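Local coordinates for aerobactin synthase IucC (Klebsiella pneumoniae, PDB 6CN7), which makes the siderophore aerobactin, probably by joining a second N-acetyl-N-hydroxylysine to a citryl intermediate at the expense of ATP, at residues G55-L60 against Q570-L575; T372-D377 against V488-F493; D394-L399 against E505-Q510. The protein carries 5 engineered substitutions. One frame throughout, in Å; residues are numbered along the deposited sequence.

Contact 1 of 3, residues G55-L60 against Q570-L575; sequences GIWGWL and QNPLWL
P572 stands on the indole of W57 with its CG over the six-membered ring, a clear example of shape matching. That CG lies 3.5 Å from the centroid of the W57 six-membered ring and only 4° off its normal, so this CH-pi contact falls almost exactly over the centre of the face. The proline is not balanced on that single atom: its CD reaches the far rim of the indole, 3.5 Å from W57 CZ3. The two side chains meet at about a right angle, and the flat indole face serves as the floor on which the pyrrolidine bump rests.

I56 supplies the second surface. With CG1 anti to the backbone N (chi1 -169°) and the chain extended beyond it, its methyl tip extends past the proline, placing CD1 3.9 Å from P572 CB. CG1 of I56, which also nears the proline, lies 4.0 Å from CD2 of L575, one helical turn further on. I56 thus fills the groove between P572 and L575, while P572 fills the notch between I56 and W57. No hydrogen bond crosses the contact. The bump itself starts a short helix, whose N-cap N571 accepts the N-H of L573 through OD1, 3.1 Å from L573 N.

The loop joining strands 46-54 and 60-62 makes a type I turn from G55 to G58. W57 NE1 is hydrogen-bonded to the hydroxyl of Y509, on helix 505-521, and the Y509 side chain also packs against I56 and P572, while F487, V488 and R492 of helix 475-499 border the indole.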
loop_
_atom_site.group_PDB
_atom_site.type_symbol
_atom_site.label_atom_id
_atom_site.label_comp_id
_atom_site.label_asym_id
_atom_site.label_seq_id
_atom_site.Cartn_x
_atom_site.Cartn_y
_atom_site.Cartn_z
ATOM N N GLY A 55 -35.934 24.000 -5.730
ATOM C CA GLY A 55 -36.282 24.344 -4.369
ATOM C C GLY A 55 -35.986 25.793 -4.033
ATOM O O GLY A 55 -35.546 26.589 -4.863
ATOM N N ILE A 56 -36.221 26.131 -2.761
ATOM C CA ILE A 56 -36.136 27.520 -2.323
ATOM C C ILE A 56 -34.707 28.047 -2.344
ATOM O O ILE A 56 -34.502 29.265 -2.355
ATOM C CB ILE A 56 -36.745 27.675 -0.917
ATOM C CG1 ILE A 56 -36.895 29.157 -0.568
ATOM C CG2 ILE A 56 -35.885 26.965 0.131
ATOM C CD1 ILE A 56 -37.756 29.416 0.650
ATOM N N TRP A 57 -33.706 27.168 -2.340
ATOM C CA TRP A 57 -32.320 27.610 -2.412
ATOM C C TRP A 57 -31.851 27.867 -3.837
ATOM O O TRP A 57 -30.753 28.401 -4.020
ATOM C CB TRP A 57 -31.406 26.571 -1.761
ATOM C CG TRP A 57 -31.551 26.514 -0.276
ATOM C CD1 TRP A 57 -32.313 25.642 0.441
ATOM C CD2 TRP A 57 -30.924 27.377 0.676
ATOM N NE1 TRP A 57 -32.197 25.904 1.783
ATOM C CE2 TRP A 57 -31.348 26.967 1.955
ATOM C CE3 TRP A 57 -30.044 28.458 0.572
ATOM C CZ2 TRP A 57 -30.922 27.598 3.122
ATOM C CZ3 TRP A 57 -29.624 29.085 1.728
ATOM C CH2 TRP A 57 -30.061 28.652 2.988
ATOM N N GLY A 58 -32.653 27.523 -4.839
ATOM C CA GLY A 58 -32.201 27.538 -6.213
ATOM C C GLY A 58 -31.582 26.238 -6.669
ATOM O O GLY A 58 -31.036 26.184 -7.776
ATOM N N TRP A 59 -31.654 25.192 -5.852
ATOM C CA TRP A 59 -31.029 23.910 -6.141
ATOM C C TRP A 59 -32.086 22.930 -6.633
ATOM O O TRP A 59 -33.170 22.834 -6.047
ATOM C CB TRP A 59 -30.335 23.377 -4.888
ATOM C CG TRP A 59 -29.853 21.974 -4.997
ATOM C CD1 TRP A 59 -28.893 21.498 -5.837
ATOM C CD2 TRP A 59 -30.293 20.858 -4.216
ATOM N NE1 TRP A 59 -28.714 20.150 -5.638
ATOM C CE2 TRP A 59 -29.562 19.733 -4.646
ATOM C CE3 TRP A 59 -31.239 20.700 -3.198
ATOM C CZ2 TRP A 59 -29.748 18.469 -4.097
ATOM C CZ3 TRP A 59 -31.420 19.442 -2.652
ATOM C CH2 TRP A 59 -30.678 18.344 -3.103
ATOM N N LEU A 60 -31.766 22.207 -7.708
ATOM C CA LEU A 60 -32.730 21.332 -8.363
ATOM C C LEU A 60 -32.914 20.021 -7.606
ATOM O O LEU A 60 -31.956 19.444 -7.087
ATOM C CB LEU A 60 -32.279 21.028 -9.790
ATOM C CG LEU A 60 -32.254 22.205 -10.766
ATOM C CD1 LEU A 60 -31.450 21.846 -12.003
ATOM C CD2 LEU A 60 -33.670 22.610 -11.143
ATOM N N GLN A 570 -30.538 34.311 -3.186
ATOM C CA GLN A 570 -31.583 34.784 -2.288
ATOM C C GLN A 570 -31.568 34.017 -0.972
ATOM O O GLN A 570 -31.347 32.804 -0.941
ATOM C CB GLN A 570 -32.954 34.654 -2.950
ATOM C CG GLN A 570 -33.222 35.717 -4.000
ATOM C CD GLN A 570 -34.604 35.605 -4.608
ATOM O OE1 GLN A 570 -35.299 34.605 -4.425
ATOM N NE2 GLN A 570 -35.013 36.636 -5.336
ATOM N N ASN A 571 -31.815 34.742 0.116
ATOM C CA ASN A 571 -31.791 34.163 1.452
ATOM C C ASN A 571 -33.178 33.646 1.811
ATOM O O ASN A 571 -34.114 34.449 1.913
ATOM C CB ASN A 571 -31.346 35.202 2.468
ATOM C CG ASN A 571 -31.249 34.645 3.874
ATOM O OD1 ASN A 571 -31.473 33.458 4.102
ATOM N ND2 ASN A 571 -30.901 35.502 4.823
ATOM N N PRO A 572 -33.363 32.337 2.010
ATOM C CA PRO A 572 -34.701 31.841 2.376
ATOM C C PRO A 572 -35.265 32.456 3.648
ATOM O O PRO A 572 -36.490 32.592 3.760
ATOM C CB PRO A 572 -34.477 30.331 2.532
ATOM C CG PRO A 572 -33.325 30.035 1.643
ATOM C CD PRO A 572 -32.428 31.235 1.726
ATOM N N LEU A 573 -34.421 32.827 4.615
ATOM C CA LEU A 573 -34.935 33.447 5.833
ATOM C C LEU A 573 -35.583 34.794 5.542
ATOM O O LEU A 573 -36.545 35.178 6.216
ATOM C CB LEU A 573 -33.815 33.610 6.862
ATOM C CG LEU A 573 -33.504 32.384 7.723
ATOM C CD1 LEU A 573 -33.047 31.211 6.873
ATOM C CD2 LEU A 573 -32.454 32.725 8.767
ATOM N N TRP A 574 -35.067 35.521 4.550
ATOM C CA TRP A 574 -35.659 36.790 4.141
ATOM C C TRP A 574 -36.833 36.568 3.197
ATOM O O TRP A 574 -37.834 37.290 3.260
ATOM C CB TRP A 574 -34.587 37.654 3.477
ATOM C CG TRP A 574 -35.041 38.997 2.994
ATOM C CD1 TRP A 574 -35.066 40.157 3.708
ATOM C CD2 TRP A 574 -35.498 39.328 1.676
ATOM N NE1 TRP A 574 -35.522 41.189 2.923
ATOM C CE2 TRP A 574 -35.797 40.706 1.672
ATOM C CE3 TRP A 574 -35.689 38.594 0.502
ATOM C CZ2 TRP A 574 -36.275 41.363 0.541
ATOM C CZ3 TRP A 574 -36.167 39.248 -0.620
ATOM C CH2 TRP A 574 -36.455 40.617 -0.592
ATOM N N LEU A 575 -36.722 35.562 2.327
ATOM C CA LEU A 575 -37.751 35.306 1.325
ATOM C C LEU A 575 -39.042 34.809 1.965
ATOM O O LEU A 575 -40.138 35.160 1.514
ATOM C CB LEU A 575 -37.219 34.292 0.312
ATOM C CG LEU A 575 -38.034 33.968 -0.940
ATOM C CD1 LEU A 575 -38.345 35.216 -1.750
ATOM C CD2 LEU A 575 -37.260 32.965 -1.783
#

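Contact 2 of 3, residues T372-D377 against V488-F493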
loop_
_atom_site.group_PDB
_atom_site.type_symbol
_atom_site.label_atom_id
_atom_site.label_comp_id
_atom_site.label_asym_id
_atom_site.label_seq_id
_atom_site.Cartn_x
_atom_site.Cartn_y
_atom_site.Cartn_z
ATOM N N THR A 372 -28.424 12.197 9.352
ATOM C CA THR A 372 -29.462 11.174 9.297
ATOM C C THR A 372 -30.775 11.739 8.771
ATOM O O THR A 372 -31.529 11.030 8.095
ATOM C CB THR A 372 -29.668 10.566 10.687
ATOM O OG1 THR A 372 -28.418 10.073 11.186
ATOM C CG2 THR A 372 -30.675 9.427 10.645
ATOM N N LEU A 373 -31.062 13.008 9.062
ATOM C CA LEU A 373 -32.310 13.631 8.639
ATOM C C LEU A 373 -32.350 13.931 7.146
ATOM O O LEU A 373 -33.376 14.425 6.663
ATOM C CB LEU A 373 -32.538 14.917 9.435
ATOM C CG LEU A 373 -32.459 14.770 10.956
ATOM C CD1 LEU A 373 -32.698 16.111 11.621
ATOM C CD2 LEU A 373 -33.455 13.737 11.460
ATOM N N MET A 374 -31.274 13.659 6.411
ATOM C CA MET A 374 -31.265 13.776 4.960
ATOM C C MET A 374 -31.563 12.456 4.265
ATOM O O MET A 374 -31.570 12.415 3.030
ATOM C CB MET A 374 -29.906 14.283 4.477
ATOM C CG MET A 374 -29.386 15.507 5.190
ATOM S SD MET A 374 -27.697 15.861 4.673
ATOM C CE MET A 374 -27.327 17.193 5.784
ATOM N N GLU A 375 -31.800 11.386 5.016
ATOM C CA GLU A 375 -31.895 10.050 4.449
ATOM C C GLU A 375 -33.340 9.669 4.154
ATOM O O GLU A 375 -34.282 10.175 4.772
ATOM C CB GLU A 375 -31.287 9.021 5.403
ATOM C CG GLU A 375 -29.813 9.240 5.705
ATOM C CD GLU A 375 -28.920 8.955 4.513
ATOM O OE1 GLU A 375 -29.347 8.190 3.622
ATOM O OE2 GLU A 375 -27.792 9.499 4.466
ATOM N N CYS A 376 -33.500 8.765 3.190
ATOM C CA CYS A 376 -34.770 8.121 2.898
ATOM C C CYS A 376 -34.536 6.622 2.773
ATOM O O CYS A 376 -33.403 6.166 2.607
ATOM C CB CYS A 376 -35.398 8.660 1.609
ATOM S SG CYS A 376 -35.915 10.381 1.691
ATOM N N ASP A 377 -35.619 5.851 2.859
ATOM C CA ASP A 377 -35.510 4.405 2.736
ATOM C C ASP A 377 -35.716 3.984 1.281
ATOM O O ASP A 377 -35.890 4.812 0.384
ATOM C CB ASP A 377 -36.500 3.707 3.670
ATOM C CG ASP A 377 -37.951 3.934 3.277
ATOM O OD1 ASP A 377 -38.209 4.469 2.178
ATOM O OD2 ASP A 377 -38.840 3.575 4.076
ATOM N N VAL A 488 -26.940 26.027 4.086
ATOM C CA VAL A 488 -26.803 25.604 2.695
ATOM C C VAL A 488 -26.359 24.150 2.598
ATOM O O VAL A 488 -26.712 23.457 1.638
ATOM C CB VAL A 488 -25.825 26.529 1.950
ATOM C CG1 VAL A 488 -25.640 26.074 0.505
ATOM C CG2 VAL A 488 -26.316 27.966 1.988
ATOM N N THR A 489 -25.582 23.666 3.564
ATOM C CA THR A 489 -24.995 22.337 3.478
ATOM C C THR A 489 -25.759 21.287 4.278
ATOM O O THR A 489 -25.443 20.100 4.164
ATOM C CB THR A 489 -23.530 22.383 3.943
ATOM O OG1 THR A 489 -22.841 23.429 3.246
ATOM C CG2 THR A 489 -22.814 21.062 3.665
ATOM N N VAL A 490 -26.762 21.683 5.062
ATOM C CA VAL A 490 -27.555 20.720 5.822
ATOM C C VAL A 490 -29.042 20.947 5.573
ATOM O O VAL A 490 -29.729 20.077 5.024
ATOM C CB VAL A 490 -27.240 20.794 7.330
ATOM C CG1 VAL A 490 -28.053 19.761 8.099
ATOM C CG2 VAL A 490 -25.752 20.593 7.569
ATOM N N LEU A 491 -29.552 22.110 5.986
ATOM C CA LEU A 491 -30.983 22.375 5.872
ATOM C C LEU A 491 -31.457 22.313 4.427
ATOM O O LEU A 491 -32.597 21.907 4.169
ATOM C CB LEU A 491 -31.311 23.736 6.482
ATOM C CG LEU A 491 -31.592 23.741 7.987
ATOM C CD1 LEU A 491 -30.529 22.977 8.767
ATOM C CD2 LEU A 491 -31.688 25.171 8.485
ATOM N N ARG A 492 -30.609 22.710 3.475
ATOM C CA ARG A 492 -30.980 22.615 2.067
ATOM C C ARG A 492 -31.415 21.203 1.700
ATOM O O ARG A 492 -32.286 21.024 0.840
ATOM C CB ARG A 492 -29.806 23.053 1.186
ATOM C CG ARG A 492 -29.998 22.790 -0.306
ATOM C CD ARG A 492 -29.070 23.653 -1.160
ATOM N NE ARG A 492 -27.650 23.338 -0.973
ATOM C CZ ARG A 492 -26.921 22.581 -1.788
ATOM N NH1 ARG A 492 -27.460 22.036 -2.871
ATOM N NH2 ARG A 492 -25.639 22.368 -1.526
ATOM N N PHE A 493 -30.833 20.194 2.345
ATOM C CA PHE A 493 -31.130 18.801 2.042
ATOM C C PHE A 493 -32.210 18.201 2.934
ATOM O O PHE A 493 -32.638 17.072 2.680
ATOM C CB PHE A 493 -29.856 17.962 2.159
ATOM C CG PHE A 493 -28.777 18.375 1.202
ATOM C CD1 PHE A 493 -28.796 17.938 -0.111
ATOM C CD2 PHE A 493 -27.746 19.201 1.613
ATOM C CE1 PHE A 493 -27.807 18.315 -0.998
ATOM C CE2 PHE A 493 -26.752 19.584 0.729
ATOM C CZ PHE A 493 -26.784 19.141 -0.576
#
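A single methionine carries most of this contact: M374, the last residue of a short 3-10 segment, lays its side chain across helix 475-499 and touches V490 and F493 on the way. Its CG stands anti to the carbonyl carbon (chi1 -49°), and from there the chain is fully extended, so that the thioether runs outward as a straight rod. The middle of the rod passes F493, whose CB lies 3.9 Å from M374 SD and equally close to CG. The tip goes further and presses on V490, with M374 CE 3.5 Å from V490 CG1 and in similar contact with the CA of the same residue. That last contact brings the methyl right down to the helix backbone, a position also marked by the 3.8 Å distance from M374 CE to T489 O. The helix is locally wider there, with a pi-type turn at 488-491.

V490 meets the methionine at about a right angle, whereas F493 is crossed at a slant. The phenylalanine CB points toward the methionine, but the ring swings off in another direction, leaving M374 SD 5.2 Å from its centroid and 48° off the normal, an oblique approach. Within the helix the ring also meets R492, since F493 CZ rests 3.4 Å above the guanidinium plane of R492. That guanidinium is held in turn: R492 NE donates to V488 O over 2.8 Å, and NH2 forms a salt bridge with E22.

No hydrogen bond spans the two segments. Sulfur placed beside an aromatic ring defines a Met-aromatic contact, here of the oblique kind, joining the loop that follows strand 366-369 to helix 475-499.

Contact 3 of 3, residues D394-L399 against E505-Q510; sequences DAETWL and ERRFYQ
E396 and R507 pair across two packed helices, 395-417 and 505-521, in a salt bridge at the border of their apolar interface; the arginine can be followed atom by atom. The CB of R507 leaves its helix toward the opposing one. CG follows, anti to the backbone N, and a bend at chi2 (62°) then sets the course of CD and of everything beyond it, so that the guanidinium edge confronts the carboxylate. R507 CG and CD both pass 3.5 Å from E396 OE2, which therefore lies alongside the aliphatic chain as well as meeting the charge. R507 NE is the shortest link, 2.6 Å from E396 OE2. Past CZ, R507 NH2 reaches E396 OE1 over 3.1 Å with an almost straight N-H...O angle of 176°. The grip is therefore side-on, with NE and NH2 each holding one oxygen. It is not coplanar: both oxygens lie close to the guanidinium plane, but the carboxylate is turned 49° against it, so the nitrogens approach from above the carboxylate plane.

The glutamate meets this reach with an extended chain, crossing the arginine at about a right angle. Deeper in, the contact is hydrophobic. L399, one turn beyond E396, sets CD2 3.3 Å from CD2 of F508 and somewhat further from CE2, on an oblique approach to the ring. M498 of helix 475-499 packs against both of these residues, and F403 meets the F508 ring edge to face.

The remaining tip nitrogen is also engaged. R507 NH1 turns back to its own helix and donates to Q510 OE1 at 3.2 Å; the acceptor lies in the guanidinium plane, while NH1 stands above the plane of the amide carbonyl.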
loop_
_atom_site.group_PDB
_atom_site.type_symbol
_atom_site.label_atom_id
_atom_site.label_comp_id
_atom_site.label_asym_id
_atom_site.label_seq_id
_atom_site.Cartn_x
_atom_site.Cartn_y
_atom_site.Cartn_z
ATOM N N ASP A 394 -46.790 17.159 16.018
ATOM C CA ASP A 394 -46.988 17.614 14.652
ATOM C C ASP A 394 -45.666 18.127 14.095
ATOM O O ASP A 394 -44.779 18.556 14.837
ATOM C CB ASP A 394 -48.061 18.704 14.584
ATOM C CG ASP A 394 -47.661 19.972 15.308
ATOM O OD1 ASP A 394 -46.667 19.945 16.061
ATOM O OD2 ASP A 394 -48.345 21.002 15.121
ATOM N N ALA A 395 -45.536 18.065 12.769
ATOM C CA ALA A 395 -44.262 18.378 12.132
ATOM C C ALA A 395 -43.725 19.733 12.579
ATOM O O ALA A 395 -42.534 19.868 12.884
ATOM C CB ALA A 395 -44.418 18.338 10.614
ATOM N N GLU A 396 -44.589 20.749 12.641
ATOM C CA GLU A 396 -44.116 22.099 12.933
ATOM C C GLU A 396 -43.489 22.185 14.321
ATOM O O GLU A 396 -42.423 22.790 14.490
ATOM C CB GLU A 396 -45.264 23.098 12.794
ATOM C CG GLU A 396 -45.705 23.318 11.354
ATOM C CD GLU A 396 -46.672 24.474 11.206
ATOM O OE1 GLU A 396 -47.185 24.959 12.237
ATOM O OE2 GLU A 396 -46.914 24.905 10.058
ATOM N N THR A 397 -44.130 21.589 15.328
ATOM C CA THR A 397 -43.565 21.621 16.677
ATOM C C THR A 397 -42.269 20.827 16.756
ATOM O O THR A 397 -41.366 21.187 17.520
ATOM C CB THR A 397 -44.572 21.082 17.692
ATOM O OG1 THR A 397 -45.755 21.891 17.672
ATOM C CG2 THR A 397 -43.986 21.084 19.102
ATOM N N TRP A 398 -42.168 19.739 15.993
ATOM C CA TRP A 398 -40.947 18.943 15.984
ATOM C C TRP A 398 -39.788 19.741 15.395
ATOM O O TRP A 398 -38.695 19.793 15.973
ATOM C CB TRP A 398 -41.183 17.655 15.195
ATOM C CG TRP A 398 -40.131 16.607 15.359
ATOM C CD1 TRP A 398 -40.194 15.499 16.153
ATOM C CD2 TRP A 398 -38.861 16.556 14.700
ATOM N NE1 TRP A 398 -39.041 14.763 16.032
ATOM C CE2 TRP A 398 -38.205 15.391 15.147
ATOM C CE3 TRP A 398 -38.213 17.383 13.778
ATOM C CZ2 TRP A 398 -36.934 15.035 14.704
ATOM C CZ3 TRP A 398 -36.952 17.027 13.339
ATOM C CH2 TRP A 398 -36.326 15.864 13.802
ATOM N N LEU A 399 -40.016 20.380 14.243
ATOM C CA LEU A 399 -38.981 21.209 13.633
ATOM C C LEU A 399 -38.554 22.338 14.563
ATOM O O LEU A 399 -37.359 22.633 14.684
ATOM C CB LEU A 399 -39.479 21.776 12.303
ATOM C CG LEU A 399 -39.284 20.893 11.068
ATOM C CD1 LEU A 399 -40.061 19.600 11.184
ATOM C CD2 LEU A 399 -39.706 21.645 9.818
ATOM N N GLU A 505 -41.278 24.268 2.009
ATOM C CA GLU A 505 -40.023 24.929 2.353
ATOM C C GLU A 505 -40.274 26.324 2.907
ATOM O O GLU A 505 -39.625 26.746 3.870
ATOM C CB GLU A 505 -39.109 25.000 1.131
ATOM C CG GLU A 505 -38.475 23.672 0.754
ATOM C CD GLU A 505 -37.381 23.825 -0.285
ATOM O OE1 GLU A 505 -37.630 24.470 -1.326
ATOM O OE2 GLU A 505 -36.265 23.311 -0.054
ATOM N N ARG A 506 -41.217 27.057 2.312
ATOM C CA ARG A 506 -41.524 28.394 2.805
ATOM C C ARG A 506 -41.901 28.356 4.279
ATOM O O ARG A 506 -41.465 29.204 5.065
ATOM C CB ARG A 506 -42.648 29.011 1.974
ATOM C CG ARG A 506 -43.011 30.422 2.394
ATOM C CD ARG A 506 -44.077 31.020 1.499
ATOM N NE ARG A 506 -44.413 32.375 1.922
ATOM C CZ ARG A 506 -43.678 33.447 1.645
ATOM N NH1 ARG A 506 -42.558 33.328 0.941
ATOM N NH2 ARG A 506 -44.061 34.641 2.075
ATOM N N ARG A 507 -42.710 27.371 4.675
ATOM C CA ARG A 507 -43.065 27.225 6.081
ATOM C C ARG A 507 -41.871 26.747 6.899
ATOM O O ARG A 507 -41.629 27.243 8.005
ATOM C CB ARG A 507 -44.240 26.255 6.218
ATOM C CG ARG A 507 -44.741 26.070 7.637
ATOM C CD ARG A 507 -45.260 27.375 8.215
ATOM N NE ARG A 507 -45.825 27.194 9.547
ATOM C CZ ARG A 507 -46.049 28.183 10.405
ATOM N NH1 ARG A 507 -45.752 29.435 10.078
ATOM N NH2 ARG A 507 -46.565 27.920 11.597
ATOM N N PHE A 508 -41.119 25.780 6.368
ATOM C CA PHE A 508 -39.925 25.279 7.041
ATOM C C PHE A 508 -39.055 26.425 7.548
ATOM O O PHE A 508 -38.670 26.459 8.723
ATOM C CB PHE A 508 -39.144 24.387 6.071
ATOM C CG PHE A 508 -37.908 23.754 6.659
ATOM C CD1 PHE A 508 -36.721 24.465 6.748
ATOM C CD2 PHE A 508 -37.927 22.439 7.095
ATOM C CE1 PHE A 508 -35.583 23.880 7.275
ATOM C CE2 PHE A 508 -36.791 21.849 7.619
ATOM C CZ PHE A 508 -35.618 22.569 7.708
ATOM N N TYR A 509 -38.741 27.381 6.673
ATOM C CA TYR A 509 -37.838 28.460 7.044
ATOM C C TYR A 509 -38.550 29.608 7.748
ATOM O O TYR A 509 -37.881 30.450 8.358
ATOM C CB TYR A 509 -37.101 28.942 5.797
ATOM C CG TYR A 509 -36.209 27.860 5.229
ATOM C CD1 TYR A 509 -34.936 27.647 5.739
ATOM C CD2 TYR A 509 -36.652 27.030 4.209
ATOM C CE1 TYR A 509 -34.124 26.647 5.235
ATOM C CE2 TYR A 509 -35.849 26.028 3.702
ATOM C CZ TYR A 509 -34.587 25.842 4.218
ATOM O OH TYR A 509 -33.783 24.845 3.715
ATOM N N GLN A 510 -39.884 29.658 7.692
ATOM C CA GLN A 510 -40.628 30.530 8.596
ATOM C C GLN A 510 -40.418 30.108 10.044
ATOM O O GLN A 510 -40.220 30.953 10.925
ATOM C CB GLN A 510 -42.120 30.505 8.257
ATOM C CG GLN A 510 -42.530 31.386 7.091
ATOM C CD GLN A 510 -43.997 31.224 6.739
ATOM O OE1 GLN A 510 -44.662 30.302 7.212
ATOM N NE2 GLN A 510 -44.509 32.120 5.905
#

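In the fold
The three contacts form a nearly equilateral triangle, with centres about 15 Å from one another. Along the chain, contact 1 joins an early hairpin loop to the C-terminal helix, and contacts 2 and 3 are both nested within the loop it closes; their segments alternate, in the order 372-377, 394-399, 488-493, 505-510. Helices 475-499 and 505-521, consecutive in the chain, link the corners. Contact 1 meets contact 2 where W59 makes a cation-pi contact with R492 and meets F493 edge to face, and contact 3 where W57 and I56 are hydrogen-bonded to Y509 and E505, respectively. An early loop and the last helix of the chain are thereby both packed on the same helical pair.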